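Local structure of putative HTH-type transcriptional regulator PF0864 (Pyrococcus furiosus, 2IA0) at residues 139-142 with 143-146. The protein probably binds specific DNA sequences and regulates transcription, as a member of the AsnC family of winged helix-turn-helix regulators. Sequence-based numbering, arbitrary orientation.
Sequences ENIT and SIPN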
loop_
_atom_site.group_PDB
_atom_site.type_symbol
_atom_site.label_atom_id
_atom_site.label_comp_id
_atom_site.label_asym_id
_atom_site.label_seq_id
_atom_site.Cartn_x
_atom_site.Cartn_y
_atom_site.Cartn_z
ATOM N N GLU A 139 -22.985 7.620 -5.298
ATOM C CA GLU A 139 -23.686 6.970 -4.191
ATOM C C GLU A 139 -23.097 7.183 -2.813
ATOM O O GLU A 139 -23.839 7.311 -1.834
ATOM C CB GLU A 139 -23.815 5.470 -4.465
ATOM C CG GLU A 139 -25.084 5.135 -5.212
ATOM C CD GLU A 139 -24.950 3.958 -6.152
ATOM O OE1 GLU A 139 -24.349 2.935 -5.750
ATOM O OE2 GLU A 139 -25.474 4.057 -7.298
ATOM N N ASN A 140 -21.775 7.258 -2.743
ATOM C CA ASN A 140 -21.062 7.251 -1.464
ATOM C C ASN A 140 -20.214 8.495 -1.183
ATOM O O ASN A 140 -19.695 8.645 -0.085
ATOM C CB ASN A 140 -20.177 6.002 -1.366
ATOM C CG ASN A 140 -20.968 4.709 -1.459
ATOM O OD1 ASN A 140 -21.776 4.399 -0.585
ATOM N ND2 ASN A 140 -20.718 3.933 -2.513
ATOM N N ILE A 141 -20.067 9.380 -2.167
ATOM C CA ILE A 141 -19.220 10.575 -2.003
ATOM C C ILE A 141 -19.973 11.908 -2.166
ATOM O O ILE A 141 -19.885 12.780 -1.308
ATOM C CB ILE A 141 -17.934 10.502 -2.900
ATOM C CG1 ILE A 141 -17.060 9.262 -2.547
ATOM C CG2 ILE A 141 -17.142 11.825 -2.891
ATOM C CD1 ILE A 141 -16.521 9.171 -1.103
ATOM N N THR A 142 -20.713 12.074 -3.255
ATOM C CA THR A 142 -21.409 13.348 -3.504
ATOM C C THR A 142 -22.685 13.466 -2.670
ATOM O O THR A 142 -23.281 14.553 -2.568
ATOM C CB THR A 142 -21.716 13.579 -4.998
ATOM O OG1 THR A 142 -22.483 12.482 -5.506
ATOM C CG2 THR A 142 -20.424 13.736 -5.804
ATOM N N SER A 143 -23.070 12.337 -2.072
ATOM C CA SER A 143 -24.106 12.253 -1.052
ATOM C C SER A 143 -23.649 12.673 0.365
ATOM O O SER A 143 -24.486 12.866 1.248
ATOM C CB SER A 143 -24.599 10.814 -0.984
ATOM O OG SER A 143 -23.540 9.953 -0.600
ATOM N N ILE A 144 -22.339 12.775 0.602
ATOM C CA ILE A 144 -21.844 13.235 1.902
ATOM C C ILE A 144 -22.089 14.747 2.075
ATOM O O ILE A 144 -21.543 15.550 1.302
ATOM C CB ILE A 144 -20.334 12.909 2.116
ATOM C CG1 ILE A 144 -20.070 11.404 2.076
ATOM C CG2 ILE A 144 -19.806 13.509 3.431
ATOM C CD1 ILE A 144 -18.620 11.076 1.683
ATOM N N PRO A 145 -22.907 15.141 3.085
ATOM C CA PRO A 145 -23.185 16.564 3.351
ATOM C C PRO A 145 -22.008 17.323 3.965
ATOM O O PRO A 145 -21.154 16.729 4.630
ATOM C CB PRO A 145 -24.367 16.533 4.353
ATOM C CG PRO A 145 -24.858 15.124 4.369
ATOM C CD PRO A 145 -23.644 14.276 4.023
ATOM N N ASN A 146 -21.979 18.629 3.730
ATOM C CA ASN A 146 -21.017 19.535 4.357
ATOM C C ASN A 146 -19.572 19.371 3.868
ATOM O O ASN A 146 -18.613 19.618 4.610
ATOM C CB ASN A 146 -21.126 19.470 5.892
ATOM C CG ASN A 146 -22.440 20.043 6.409
ATOM O OD1 ASN A 146 -23.009 20.966 5.823
ATOM N ND2 ASN A 146 -22.920 19.500 7.509
#
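I141 and I144 run alongside each other in a common direction, their CD1 methyls meeting at 4.0 Å, van der Waals distance. A type I beta turn from I141 to I144 sets this pairing: I144 N donates to I141 O at 3.1 Å, with an N-H...O angle of 155°, although the donor stands well above the carbonyl plane. I144 carries CG1 beside its own backbone N (chi1 -61°), and its extended chi2 sends CD1 back over the preceding backbone, where it comes within 3.2 Å of N140 O. This methyl therefore touches both the carbonyl oxygen and the neighbouring isoleucine. Cutting I144 back to an alanine removes the methyl that lies over N140 O and against I141 CD1, and would probably open a gap between them, costing I141 one of its apolar neighbours. A second link comes from S143, whose hydroxyl is the donor to E139 O, OG to O 2.9 Å. With OG flanked by its own backbone N and C (chi1 62°), the group reaches back to a carbonyl of the final helical turn, approaching from above its plane. The stretch carries the chain out of helix 132-140 toward strand 147-154 within the C-terminal alpha+beta domain. Both isoleucines pack on L82 of strand 76-84; I141 also touches L104 of helix 91-105 and I150 of strand 147-154, while I144 meets Y96 and I100 of helix 91-105.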